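Local coordinates for protein putative protease (Parabacteroides distasonis ATCC 8503, PDB 3KD4) that is of unconfirmed function but is possibly an exported protease, its chain carrying two domain families of unknown function, at residues Val11-Thr16 / Ile130-Gln135; Val145-Pro150 / Val177-Arg182; Lys223-Tyr228 / Arg274-Val279; Cys392-Ile397 / Val427-Thr432; Thr441-Gln446 / Ile459-Asn464. All blocks are in the same frame, centred on the assembly; numbering follows the deposited sequence. Where two conformers were deposited one is given.

Interaction 1: Val11-Thr16 / Ile130-Gln135; sequences VSKAWT and INERLQ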
# COMPACT_ATOMS: atom_id res chain seq x y z
N VAL A 11 -11.94 18.67 -12.66
CA VAL A 11 -11.50 18.56 -11.29
C VAL A 11 -10.70 19.85 -10.97
O VAL A 11 -9.86 20.34 -11.79
CB VAL A 11 -10.64 17.29 -11.11
CG1 VAL A 11 -10.02 17.22 -9.73
CG2 VAL A 11 -11.49 16.02 -11.40
N SER A 12 -10.97 20.42 -9.80
CA SER A 12 -10.15 21.55 -9.32
C SER A 12 -9.88 21.34 -7.85
O SER A 12 -10.81 21.08 -7.08
CB SER A 12 -10.86 22.87 -9.60
OG SER A 12 -9.99 23.96 -9.38
N LYS A 13 -8.60 21.37 -7.47
CA LYS A 13 -8.22 21.23 -6.06
C LYS A 13 -7.32 22.40 -5.71
O LYS A 13 -6.41 22.74 -6.49
CB LYS A 13 -7.52 19.91 -5.78
CG LYS A 13 -8.44 18.72 -5.99
CD LYS A 13 -7.78 17.39 -5.82
CE LYS A 13 -8.86 16.26 -5.86
NZ LYS A 13 -8.25 14.93 -5.70
N ALA A 14 -7.58 23.02 -4.56
CA ALA A 14 -6.82 24.19 -4.16
C ALA A 14 -6.47 24.06 -2.69
O ALA A 14 -7.36 23.82 -1.86
CB ALA A 14 -7.64 25.48 -4.42
N TRP A 15 -5.18 24.22 -2.36
CA TRP A 15 -4.74 24.20 -0.98
C TRP A 15 -4.23 25.59 -0.64
O TRP A 15 -3.56 26.24 -1.46
CB TRP A 15 -3.60 23.19 -0.74
CG TRP A 15 -3.94 21.76 -0.87
CD1 TRP A 15 -4.18 20.88 0.12
CD2 TRP A 15 -4.02 21.03 -2.09
NE1 TRP A 15 -4.43 19.62 -0.41
CE2 TRP A 15 -4.30 19.69 -1.77
CE3 TRP A 15 -3.81 21.38 -3.43
CZ2 TRP A 15 -4.42 18.71 -2.74
CZ3 TRP A 15 -3.99 20.39 -4.41
CH2 TRP A 15 -4.30 19.08 -4.04
N THR A 16 -4.57 26.05 0.55
CA THR A 16 -4.14 27.32 1.05
C THR A 16 -3.60 27.17 2.47
O THR A 16 -4.25 26.59 3.34
CB THR A 16 -5.31 28.30 1.10
OG1 THR A 16 -5.94 28.32 -0.19
CG2 THR A 16 -4.84 29.70 1.52
N ILE A 130 1.34 17.93 1.03
CA ILE A 130 0.44 17.44 -0.02
C ILE A 130 1.10 16.28 -0.74
O ILE A 130 2.29 16.32 -1.02
CB ILE A 130 0.14 18.56 -1.03
CG1 ILE A 130 -0.59 19.74 -0.35
CG2 ILE A 130 -0.74 18.10 -2.17
CD1 ILE A 130 -0.51 21.03 -1.17
N ASN A 131 0.31 15.23 -1.00
CA ASN A 131 0.66 14.14 -1.87
C ASN A 131 -0.63 13.67 -2.55
O ASN A 131 -1.29 12.74 -2.08
CB ASN A 131 1.27 12.98 -1.07
CG ASN A 131 1.58 11.78 -1.95
OD1 ASN A 131 2.00 11.92 -3.10
ND2 ASN A 131 1.41 10.59 -1.39
N GLU A 132 -1.01 14.32 -3.64
CA GLU A 132 -2.34 14.11 -4.17
C GLU A 132 -2.29 13.38 -5.50
O GLU A 132 -1.66 13.82 -6.44
CB GLU A 132 -3.06 15.45 -4.34
CG GLU A 132 -4.53 15.31 -4.67
CD GLU A 132 -5.37 14.96 -3.46
OE1 GLU A 132 -4.83 14.93 -2.34
OE2 GLU A 132 -6.59 14.72 -3.64
N ARG A 133 -2.98 12.25 -5.55
CA ARG A 133 -3.18 11.54 -6.81
C ARG A 133 -4.13 12.32 -7.71
O ARG A 133 -5.22 12.66 -7.24
CB ARG A 133 -3.81 10.18 -6.51
CG ARG A 133 -3.92 9.30 -7.71
CD ARG A 133 -4.70 8.01 -7.44
NE ARG A 133 -6.14 8.29 -7.36
CZ ARG A 133 -6.87 8.24 -6.26
NH1 ARG A 133 -6.34 7.89 -5.10
NH2 ARG A 133 -8.15 8.54 -6.32
N LEU A 134 -3.77 12.56 -8.96
CA LEU A 134 -4.60 13.30 -9.90
C LEU A 134 -5.28 12.42 -10.97
O LEU A 134 -6.30 12.80 -11.56
CB LEU A 134 -3.76 14.39 -10.56
CG LEU A 134 -3.07 15.37 -9.59
CD1 LEU A 134 -2.31 16.45 -10.35
CD2 LEU A 134 -4.08 15.99 -8.59
N GLN A 135 -4.76 11.21 -11.17
CA GLN A 135 -5.39 10.23 -12.03
C GLN A 135 -6.50 9.53 -11.30
O GLN A 135 -6.35 9.19 -10.13
CB GLN A 135 -4.36 9.19 -12.52
CG GLN A 135 -4.87 8.25 -13.57
CD GLN A 135 -3.76 7.44 -14.22
OE1 GLN A 135 -2.89 6.93 -13.54
NE2 GLN A 135 -3.77 7.37 -15.54

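Interaction 2: Val145-Pro150 / Val177-Arg182; sequences VSISVP and VHWTLR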
# COMPACT_ATOMS: atom_id res chain seq x y z
N VAL A 145 -4.91 22.39 -10.31
CA VAL A 145 -4.44 22.29 -8.93
C VAL A 145 -3.67 23.54 -8.60
O VAL A 145 -2.95 24.11 -9.47
CB VAL A 145 -3.58 21.01 -8.64
CG1 VAL A 145 -4.50 19.78 -8.69
CG2 VAL A 145 -2.39 20.84 -9.65
N SER A 146 -3.84 23.99 -7.36
CA SER A 146 -3.35 25.29 -6.93
C SER A 146 -2.86 25.20 -5.50
O SER A 146 -3.51 24.58 -4.66
CB SER A 146 -4.53 26.27 -6.97
OG SER A 146 -4.17 27.51 -6.51
N ILE A 147 -1.72 25.82 -5.21
CA ILE A 147 -1.21 25.89 -3.82
C ILE A 147 -0.93 27.35 -3.49
O ILE A 147 -0.31 28.02 -4.31
CB ILE A 147 0.08 25.10 -3.65
CG1 ILE A 147 -0.13 23.61 -3.98
CG2 ILE A 147 0.65 25.25 -2.19
CD1 ILE A 147 1.26 22.84 -4.22
N SER A 148 -1.44 27.86 -2.37
CA SER A 148 -1.20 29.25 -1.95
C SER A 148 -0.66 29.24 -0.56
O SER A 148 -1.22 28.57 0.31
CB SER A 148 -2.49 30.06 -1.95
OG SER A 148 -3.07 30.01 -3.21
N VAL A 149 0.43 29.98 -0.35
CA VAL A 149 1.08 30.12 0.95
C VAL A 149 1.50 31.60 1.12
O VAL A 149 1.59 32.34 0.12
CB VAL A 149 2.30 29.17 1.13
CG1 VAL A 149 1.95 27.72 0.73
CG2 VAL A 149 3.51 29.66 0.34
N PRO A 150 1.77 32.02 2.36
CA PRO A 150 2.25 33.38 2.57
C PRO A 150 3.62 33.62 1.94
O PRO A 150 4.45 32.75 1.97
CB PRO A 150 2.32 33.52 4.11
CG PRO A 150 1.49 32.42 4.64
CD PRO A 150 1.64 31.29 3.61
N VAL A 177 1.02 28.89 -6.78
CA VAL A 177 1.49 28.15 -7.92
C VAL A 177 0.34 27.25 -8.38
O VAL A 177 -0.40 26.69 -7.55
CB VAL A 177 2.77 27.35 -7.59
CG1 VAL A 177 2.57 26.43 -6.41
CG2 VAL A 177 3.24 26.56 -8.78
N HIS A 178 0.17 27.15 -9.68
CA HIS A 178 -0.88 26.34 -10.22
C HIS A 178 -0.45 25.58 -11.44
O HIS A 178 0.50 25.97 -12.13
CB HIS A 178 -2.17 27.15 -10.47
CG HIS A 178 -2.05 28.26 -11.46
ND1 HIS A 178 -1.73 29.56 -11.10
CD2 HIS A 178 -2.25 28.29 -12.80
CE1 HIS A 178 -1.73 30.33 -12.18
NE2 HIS A 178 -2.03 29.58 -13.23
N TRP A 179 -1.15 24.47 -11.69
CA TRP A 179 -0.93 23.68 -12.88
C TRP A 179 -2.29 23.33 -13.51
O TRP A 179 -3.28 23.16 -12.79
CB TRP A 179 -0.25 22.36 -12.50
CG TRP A 179 1.05 22.40 -11.82
CD1 TRP A 179 2.24 22.04 -12.37
CD2 TRP A 179 1.33 22.73 -10.44
NE1 TRP A 179 3.24 22.14 -11.44
CE2 TRP A 179 2.72 22.55 -10.24
CE3 TRP A 179 0.55 23.13 -9.36
CZ2 TRP A 179 3.34 22.80 -9.02
CZ3 TRP A 179 1.16 23.38 -8.14
CH2 TRP A 179 2.55 23.22 -7.98
N THR A 180 -2.31 23.12 -14.84
CA THR A 180 -3.49 22.65 -15.53
C THR A 180 -3.16 21.41 -16.36
O THR A 180 -2.29 21.45 -17.22
CB THR A 180 -4.10 23.74 -16.39
OG1 THR A 180 -4.44 24.84 -15.55
CG2 THR A 180 -5.40 23.24 -17.09
N LEU A 181 -3.76 20.27 -16.01
CA LEU A 181 -3.52 19.04 -16.77
C LEU A 181 -4.78 18.77 -17.59
O LEU A 181 -5.89 19.07 -17.15
CB LEU A 181 -3.21 17.88 -15.84
CG LEU A 181 -2.00 17.88 -14.88
CD1 LEU A 181 -2.17 18.85 -13.69
CD2 LEU A 181 -1.77 16.44 -14.37
N ARG A 182 -4.61 18.25 -18.81
CA ARG A 182 -5.72 17.94 -19.67
C ARG A 182 -5.66 16.53 -20.15
O ARG A 182 -4.59 15.98 -20.39
CB ARG A 182 -5.76 18.88 -20.86
CG ARG A 182 -5.82 20.34 -20.41
CD ARG A 182 -5.96 21.29 -21.57
NE ARG A 182 -6.06 22.65 -21.07
CZ ARG A 182 -7.16 23.19 -20.56
NH1 ARG A 182 -8.31 22.52 -20.52
NH2 ARG A 182 -7.13 24.42 -20.10

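Interaction 3: Lys223-Tyr228 / Arg274-Val279; sequences KESQGY and RDIDTV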
# COMPACT_ATOMS: atom_id res chain seq x y z
N LYS A 223 8.72 12.01 20.38
CA LYS A 223 9.49 11.96 21.62
C LYS A 223 8.90 12.82 22.73
O LYS A 223 9.37 12.77 23.85
CB LYS A 223 10.95 12.36 21.39
CG LYS A 223 11.78 11.34 20.59
CD LYS A 223 13.04 11.98 20.02
CE LYS A 223 14.21 10.99 19.73
NZ LYS A 223 14.00 9.78 18.82
N GLU A 224 7.85 13.57 22.45
CA GLU A 224 7.22 14.43 23.44
C GLU A 224 6.65 13.68 24.65
O GLU A 224 6.64 14.26 25.71
CB GLU A 224 6.10 15.27 22.82
CG GLU A 224 6.57 16.56 22.15
CD GLU A 224 5.48 17.24 21.33
OE1 GLU A 224 4.29 16.85 21.45
OE2 GLU A 224 5.81 18.16 20.53
N SER A 225 6.13 12.47 24.53
CA SER A 225 5.72 11.73 25.77
C SER A 225 6.94 11.07 26.44
O SER A 225 7.83 10.62 25.77
CB SER A 225 4.65 10.67 25.51
OG SER A 225 5.02 9.81 24.47
N GLN A 226 6.96 11.04 27.78
CA GLN A 226 8.07 10.43 28.53
C GLN A 226 8.21 8.92 28.29
O GLN A 226 9.34 8.41 28.38
CB GLN A 226 7.91 10.68 30.05
N GLY A 227 7.10 8.20 28.01
CA GLY A 227 7.19 6.75 27.77
C GLY A 227 7.85 5.99 28.92
O GLY A 227 8.47 4.95 28.73
N TYR A 228 7.70 6.51 30.13
CA TYR A 228 8.38 5.94 31.31
C TYR A 228 8.03 4.47 31.53
O TYR A 228 8.91 3.64 31.68
CB TYR A 228 8.06 6.74 32.58
CG TYR A 228 8.63 6.05 33.81
CD1 TYR A 228 10.00 6.16 34.13
CD2 TYR A 228 7.84 5.21 34.60
CE1 TYR A 228 10.54 5.51 35.22
CE2 TYR A 228 8.39 4.53 35.69
CZ TYR A 228 9.74 4.69 35.99
OH TYR A 228 10.29 4.03 37.10
N ARG A 274 -0.73 9.32 20.29
CA ARG A 274 -1.11 9.43 21.68
C ARG A 274 0.14 9.27 22.51
O ARG A 274 1.17 8.78 22.06
CB ARG A 274 -2.12 8.36 22.09
CG ARG A 274 -3.50 8.58 21.49
CD ARG A 274 -4.37 7.37 21.77
NE ARG A 274 -3.95 6.23 20.97
CZ ARG A 274 -4.15 4.96 21.28
NH1 ARG A 274 -4.81 4.59 22.37
NH2 ARG A 274 -3.68 4.04 20.46
N ASP A 275 0.03 9.70 23.75
CA ASP A 275 1.06 9.44 24.70
C ASP A 275 1.45 7.95 24.66
O ASP A 275 0.58 7.10 24.73
CB ASP A 275 0.50 9.79 26.06
CG ASP A 275 1.42 9.45 27.13
OD1 ASP A 275 2.32 10.28 27.37
OD2 ASP A 275 1.27 8.36 27.72
N ILE A 276 2.74 7.64 24.55
CA ILE A 276 3.15 6.28 24.22
C ILE A 276 2.77 5.23 25.30
O ILE A 276 2.43 4.09 24.97
CB ILE A 276 4.63 6.24 23.84
CG1 ILE A 276 4.79 6.84 22.45
CG2 ILE A 276 5.13 4.82 23.62
CD1 ILE A 276 4.22 5.93 21.32
N ASP A 277 2.82 5.62 26.58
CA ASP A 277 2.34 4.74 27.66
C ASP A 277 0.83 4.45 27.54
O ASP A 277 0.38 3.39 27.91
CB ASP A 277 2.66 5.32 29.04
CG ASP A 277 4.13 5.22 29.39
OD1 ASP A 277 4.95 4.61 28.64
OD2 ASP A 277 4.49 5.78 30.45
N THR A 278 0.06 5.40 27.03
CA THR A 278 -1.36 5.21 26.82
C THR A 278 -1.61 4.23 25.67
O THR A 278 -2.52 3.42 25.73
CB THR A 278 -2.00 6.55 26.46
OG1 THR A 278 -1.80 7.45 27.55
CG2 THR A 278 -3.48 6.43 26.18
N VAL A 279 -0.79 4.34 24.61
CA VAL A 279 -0.85 3.38 23.50
C VAL A 279 -0.67 2.00 24.07
O VAL A 279 -1.52 1.13 23.89
CB VAL A 279 0.24 3.64 22.41
CG1 VAL A 279 0.20 2.53 21.36
CG2 VAL A 279 0.03 4.98 21.76
O HOH W 1 4.48 8.23 27.83
O HOH W 2 5.36 8.60 30.66

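Interaction 4: Cys392-Ile397 / Val427-Thr432; sequences CVLPAI and VTYTVT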
# COMPACT_ATOMS: atom_id res chain seq x y z
N CYS A 392 -2.95 -38.85 -9.98
CA CYS A 392 -2.47 -38.33 -8.71
C CYS A 392 -2.13 -36.84 -8.84
O CYS A 392 -1.15 -36.50 -9.48
CB CYS A 392 -1.23 -39.11 -8.31
SG CYS A 392 -0.48 -38.58 -6.76
N VAL A 393 -2.94 -35.96 -8.26
CA VAL A 393 -2.65 -34.53 -8.28
C VAL A 393 -1.83 -34.22 -7.03
O VAL A 393 -2.32 -34.38 -5.92
CB VAL A 393 -3.94 -33.69 -8.35
CG1 VAL A 393 -3.61 -32.19 -8.46
CG2 VAL A 393 -4.77 -34.12 -9.55
N LEU A 394 -0.56 -33.85 -7.20
CA LEU A 394 0.26 -33.48 -6.06
C LEU A 394 -0.30 -32.15 -5.50
O LEU A 394 -0.52 -31.21 -6.27
CB LEU A 394 1.72 -33.32 -6.48
CG LEU A 394 2.39 -34.56 -7.07
CD1 LEU A 394 3.73 -34.19 -7.77
CD2 LEU A 394 2.56 -35.64 -6.00
N PRO A 395 -0.56 -32.07 -4.19
CA PRO A 395 -1.24 -30.85 -3.72
C PRO A 395 -0.38 -29.59 -3.83
O PRO A 395 0.81 -29.63 -3.58
CB PRO A 395 -1.56 -31.16 -2.26
CG PRO A 395 -0.60 -32.22 -1.87
CD PRO A 395 -0.31 -33.03 -3.10
N ALA A 396 -1.00 -28.47 -4.20
CA ALA A 396 -0.30 -27.18 -4.20
C ALA A 396 -0.05 -26.75 -2.77
O ALA A 396 -0.84 -27.07 -1.88
CB ALA A 396 -1.14 -26.15 -4.91
N ILE A 397 1.03 -26.03 -2.54
CA ILE A 397 1.25 -25.40 -1.24
C ILE A 397 0.59 -24.02 -1.27
O ILE A 397 0.19 -23.57 -2.33
CB ILE A 397 2.74 -25.27 -0.90
CG1 ILE A 397 3.43 -24.24 -1.80
CG2 ILE A 397 3.42 -26.63 -1.01
CD1 ILE A 397 4.80 -23.84 -1.32
N VAL A 427 9.64 -27.44 -3.40
CA VAL A 427 8.63 -28.30 -2.80
C VAL A 427 8.98 -29.75 -3.15
O VAL A 427 9.12 -30.08 -4.34
CB VAL A 427 7.20 -27.97 -3.29
CG1 VAL A 427 6.16 -28.87 -2.55
CG2 VAL A 427 6.89 -26.48 -3.07
N THR A 428 9.13 -30.58 -2.12
CA THR A 428 9.48 -31.98 -2.29
C THR A 428 8.31 -32.87 -1.92
O THR A 428 7.85 -32.84 -0.78
CB THR A 428 10.67 -32.34 -1.42
OG1 THR A 428 11.78 -31.57 -1.85
CG2 THR A 428 11.01 -33.85 -1.53
N TYR A 429 7.84 -33.67 -2.88
CA TYR A 429 6.72 -34.58 -2.63
C TYR A 429 7.28 -35.99 -2.49
O TYR A 429 8.11 -36.39 -3.29
CB TYR A 429 5.71 -34.55 -3.77
CG TYR A 429 5.05 -33.23 -4.02
CD1 TYR A 429 5.61 -32.29 -4.88
CD2 TYR A 429 3.86 -32.92 -3.39
CE1 TYR A 429 5.00 -31.06 -5.09
CE2 TYR A 429 3.24 -31.69 -3.59
CZ TYR A 429 3.81 -30.77 -4.45
OH TYR A 429 3.19 -29.56 -4.64
N THR A 430 6.87 -36.72 -1.47
CA THR A 430 7.21 -38.13 -1.40
C THR A 430 5.92 -38.89 -1.64
O THR A 430 4.94 -38.77 -0.87
CB THR A 430 7.88 -38.52 -0.07
OG1 THR A 430 9.09 -37.77 0.08
CG2 THR A 430 8.22 -40.01 -0.07
N VAL A 431 5.90 -39.61 -2.75
CA VAL A 431 4.71 -40.27 -3.20
C VAL A 431 4.88 -41.78 -3.01
O VAL A 431 5.84 -42.36 -3.50
CB VAL A 431 4.44 -39.97 -4.69
CG1 VAL A 431 3.20 -40.70 -5.14
CG2 VAL A 431 4.32 -38.46 -4.91
N THR A 432 3.95 -42.39 -2.27
CA THR A 432 3.94 -43.84 -2.12
C THR A 432 2.71 -44.43 -2.83
O THR A 432 1.60 -44.42 -2.30
CB THR A 432 3.98 -44.27 -0.66
OG1 THR A 432 5.14 -43.70 -0.03
CG2 THR A 432 4.05 -45.82 -0.55

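Interaction 5: Thr441-Gln446 / Ile459-Asn464; sequences TSTQEQ and ITPRGN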
# COMPACT_ATOMS: atom_id res chain seq x y z
N THR A 441 3.66 -41.33 -16.20
CA THR A 441 4.37 -40.07 -16.38
C THR A 441 5.86 -40.26 -16.62
O THR A 441 6.49 -41.03 -15.91
CB THR A 441 4.19 -39.23 -15.12
OG1 THR A 441 2.79 -39.06 -14.90
CG2 THR A 441 4.92 -37.87 -15.24
N SER A 442 6.43 -39.56 -17.60
CA SER A 442 7.89 -39.63 -17.84
C SER A 442 8.69 -39.20 -16.59
O SER A 442 8.29 -38.29 -15.89
CB SER A 442 8.28 -38.70 -18.99
OG SER A 442 9.69 -38.56 -19.13
N THR A 443 9.83 -39.84 -16.34
CA THR A 443 10.73 -39.38 -15.27
C THR A 443 11.78 -38.38 -15.77
O THR A 443 12.70 -38.02 -15.06
CB THR A 443 11.41 -40.57 -14.61
OG1 THR A 443 12.13 -41.28 -15.60
CG2 THR A 443 10.38 -41.50 -13.98
N GLN A 444 11.63 -37.91 -17.01
CA GLN A 444 12.56 -36.94 -17.56
C GLN A 444 12.35 -35.59 -16.85
O GLN A 444 11.22 -35.19 -16.57
CB GLN A 444 12.34 -36.78 -19.05
CG GLN A 444 13.31 -35.82 -19.70
CD GLN A 444 13.48 -36.04 -21.19
OE1 GLN A 444 13.09 -37.10 -21.75
NE2 GLN A 444 14.07 -35.06 -21.86
N GLU A 445 13.44 -34.90 -16.56
CA GLU A 445 13.35 -33.62 -15.88
C GLU A 445 12.71 -32.59 -16.79
O GLU A 445 13.02 -32.53 -17.96
CB GLU A 445 14.72 -33.13 -15.45
CG GLU A 445 14.60 -31.87 -14.58
CD GLU A 445 15.93 -31.25 -14.17
OE1 GLU A 445 16.99 -31.80 -14.53
OE2 GLU A 445 15.89 -30.20 -13.48
N GLN A 446 11.84 -31.75 -16.22
CA GLN A 446 11.21 -30.62 -16.94
C GLN A 446 11.77 -29.31 -16.43
O GLN A 446 11.68 -29.02 -15.25
CB GLN A 446 9.69 -30.63 -16.80
CG GLN A 446 9.05 -31.87 -17.47
CD GLN A 446 7.55 -31.77 -17.63
OE1 GLN A 446 6.88 -30.99 -16.95
NE2 GLN A 446 7.01 -32.60 -18.50
N ILE A 459 11.57 -36.04 -11.22
CA ILE A 459 10.75 -37.15 -10.73
C ILE A 459 11.71 -38.33 -10.63
O ILE A 459 12.33 -38.73 -11.64
CB ILE A 459 9.60 -37.49 -11.67
CG1 ILE A 459 8.63 -36.30 -11.81
CG2 ILE A 459 8.90 -38.75 -11.18
CD1 ILE A 459 7.51 -36.53 -12.88
N THR A 460 11.86 -38.86 -9.41
CA THR A 460 12.86 -39.88 -9.15
C THR A 460 12.28 -41.02 -8.31
O THR A 460 12.01 -40.86 -7.12
CB THR A 460 14.07 -39.31 -8.45
OG1 THR A 460 13.68 -38.81 -7.17
CG2 THR A 460 14.69 -38.18 -9.26
N PRO A 461 12.06 -42.17 -8.95
CA PRO A 461 11.61 -43.34 -8.18
C PRO A 461 12.69 -43.72 -7.17
O PRO A 461 13.87 -43.69 -7.50
CB PRO A 461 11.45 -44.43 -9.24
CG PRO A 461 11.13 -43.68 -10.47
CD PRO A 461 11.98 -42.43 -10.40
N ARG A 462 12.27 -44.03 -5.94
CA ARG A 462 13.18 -44.46 -4.87
C ARG A 462 12.53 -45.56 -4.04
O ARG A 462 11.75 -45.27 -3.13
CB ARG A 462 13.50 -43.31 -3.93
CG ARG A 462 14.20 -42.16 -4.58
CD ARG A 462 14.70 -41.20 -3.54
NE ARG A 462 15.25 -40.01 -4.16
CZ ARG A 462 16.42 -39.95 -4.79
NH1 ARG A 462 17.20 -41.02 -4.91
NH2 ARG A 462 16.81 -38.79 -5.32
N GLY A 463 12.89 -46.82 -4.32
CA GLY A 463 12.26 -47.95 -3.65
C GLY A 463 10.83 -48.02 -4.13
O GLY A 463 10.56 -47.95 -5.32
N ASN A 464 9.89 -48.15 -3.20
CA ASN A 464 8.48 -48.04 -3.54
C ASN A 464 7.92 -46.65 -3.23
O ASN A 464 6.74 -46.52 -2.90
CB ASN A 464 7.69 -49.10 -2.80
CG ASN A 464 7.92 -49.06 -1.33
OD1 ASN A 464 8.29 -48.02 -0.77
ND2 ASN A 464 7.76 -50.21 -0.68
O HOH W 3 13.44 -35.95 -13.37

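Interaction 1: Val11-Thr16 / Ile130-Gln135
The indole of Trp15 takes Ile130 over one face and Glu132 at its rim. The methyl CD1 of Ile130 sits above the five-membered ring of Trp15, 3.7 Å from its centroid and 20° off the normal, a CH-pi contact. Ile130 CG2 reaches across to the six-membered ring, 3.8 Å from Trp15 CZ2. At the edge of the indole Glu132 CG lies in the ring plane, and the carboxylate beyond it is turned 67° to the ring, with OE1 3.8 Å from Trp15 CZ2. The bend of the glutamate at chi2 (77°) carries OE2 toward Lys13, whose extended chain crosses it at about a right angle. Lys13 NZ makes a salt bridge of 2.7 Å to Glu132 OE2, on the oxygen's anti lone pair, away from OE1. The strands carrying these residues run antiparallel with axes 10.6 Å apart, too far for backbone pairing, so side chains alone join two layers: strand 6-17 of the large mixed sheet and strand 129-133 of a three-stranded one. Tyr25 also meets the indole. The contact thus grades from apolar to charged, and the partly exposed ion pair probably fixes the carboxylate beside the buried indole.

Interaction 2: Val145-Pro150 / Val177-Arg182
Four backbone hydrogen bonds tie Val145-Ile147 to Val177-Trp179 in antiparallel register. Val145 and Trp179 form one hydrogen-bonded pair, with Trp179 N to Val145 O at 2.9 Å and Val145 N to Trp179 O at 3.1 Å. Ile147 and Val177 form the next, led by Ile147 N to Val177 O at 2.8 Å. Between them Ser146 and His178 make the non-hydrogen-bonded pair, where His178 CA gives a C-H...O contact of 3.1 Å to Val145 O. Outward, the buried face carries Val145, Ile147, Val177 and Trp179. Val145 CG2 touches Trp179 CE3 at 3.7 Å, and Ile147 CD1 reaches the same six-membered ring at CZ3, 4.0 Å away. Val177 CG2, anti to the backbone N (chi1 56° for CG1), lies over one face of the Trp179 indole, 3.5 Å above its plane. An alanine in place of Trp179 would probably leave a gap beside Val145 CG2 and Ile147 CD1 and strip Val177 CG2 of the face it rests on. On the other face Ser146 OG bonds to Glu176. Strand 140-150 has strand 6-17 as its other neighbour in the mixed sheet, and the apolar face packs on strands 202-206 and 156-160, where Leu203 meets Val145, Ile147 and Trp179.

Interaction 3: Lys223-Tyr228 / Arg274-Val279
Ser225 turns its OG between its own backbone N and carbonyl carbon (chi1 52°), which presents the hydroxyl to the first turn of helix 276-282. Ile276 N donates to Ser225 OG at 3.1 Å along a nearly straight path, with an angle of 165° at the hydrogen. Asp275, the N-cap residue of this helix, has its CG anti to the backbone N (chi1 175°), and the carboxylate swings back over the helix start. Its OD2 accepts from Thr278 N at 3.3 Å and from Thr278 OG1, the two donors arriving from opposite faces of the carboxylate plane. The other oxygen, OD1, lies beside Ser225 CB. Water 1 joins the two segments here: it accepts from Gly227 N at 2.6 Å and donates to Asp275 OD1 at 3.0 Å. A second water accepts from Tyr228 N and donates to Asp277 OD2, 3.0 Å away. Gly227 holds the N-cap position of helix 228-238, and its positive phi is one that glycine readily adopts. Asp277 lies across from it, OD1 3.2 Å from Gly227 CA; its carboxylate also accepts from Ser230 OG and Glu229 N in that second helix. The amino ends of two helices therefore come together, with an aspartate of 274-279 at each. Those two carboxylates face backbone N-H groups and the positive ends of the helix dipoles, an environment likely to favour their charged form, while the waters carry part of the bonding between the segments that direct contacts leave undone.

Interaction 4: Cys392-Ile397 / Val427-Thr432
Leu394 packs tightly against Tyr429 and Val431. Its CB stands over one face of the tyrosine ring, 3.8 Å from the centroid and 16° off the normal, a CH-pi contact. Beyond it the leucine branches at CG: CD1 runs on over the same ring to CD1 of Tyr429, while CD2 presses on Val431 CG2 at 3.5 Å, closer than methyls usually sit. Pro395 CD adds a touch at Tyr429 CE2, 3.8 Å away. With its CG beside the backbone N (chi1 -62°), the tyrosine slides past Pro395 in the opposite direction, and Tyr429 OH donates to Pro395 O at 2.6 Å, tilted 34° from that carbonyl's plane. These contacts join two sheets of the DUF3858 region: 423-433 is an inner strand of a mixed five-stranded sheet, and 389-393, which leads into the loop carrying Leu394 to Ile397, is an edge strand of a three-stranded one. A phenylalanine in place of Tyr429 would probably keep the ring under Leu394 but leave Pro395 O without this donor. Packing is looser toward Ile397, whose CD1 meets Val427 CG2 at 3.8 Å as the two side chains slide past each other. Between these clusters Ala396 turns its CB away from strand 423-433 and is exposed, its side chain touching Arg500.

Interaction 5: Thr441-Gln446 / Ile459-Asn464
Ile459 sends its CD1 toward the loop 441-446, where it meets both Thr441 and Ser442. With CG1 beside the backbone N (chi1 -62°) and the chain extended beyond it, the methyl reaches 3.8 Å from Thr441 CG2 and 3.6 Å from Ser442 O. Thr441 crosses Ile459 at about a right angle: its CG2, anti to the backbone N, faces the isoleucine, and its OG1 bonds instead to Leu503 N. Thr443 works differently. Its OG1 sits between the backbone N and the carbonyl carbon (chi1 59°), which leaves Thr443 CG2 4.0 Å from Pro461 CD. Thr443 CG2 also lies 4.2 Å from Ile459 CG2, so these are light touches. The CB of Ser442 points away from the strand, and its OG accepts from Gln444 N at 2.9 Å, an ST turn that shapes the loop. No direct hydrogen bond joins the two segments; a water instead links Thr443 O (2.8 Å) to Ile459 N (2.9 Å). The loop leads from strand 438-439 into the edge strand 446-450, which pairs with 453-462, and Ile459 also packs on Leu502 of strand 501-505, a part of the neighbouring three-stranded sheet.

Overall arrangement
Interactions 1 and 2 belong together: strands 6-17 and 140-150 are neighbours in one mixed sheet, Trp15 N and O probably bond to Ser146 O and Ser148 N, and their centres lie about 8 Å apart. Interaction 2 is buried backbone pairing within that sheet, whereas interaction 1 crosses to another layer through side chains and is only partly buried. Interactions 4 and 5 both reach a mixed five-stranded sheet on the opposite side of the chain's centre from that pair; the first is buried and mostly apolar, the second a thin, water-bridged surface contact. Interaction 3 stands apart, about 20 Å from interaction 1 at the nearest atoms, and joins helix starts through polar groups and water.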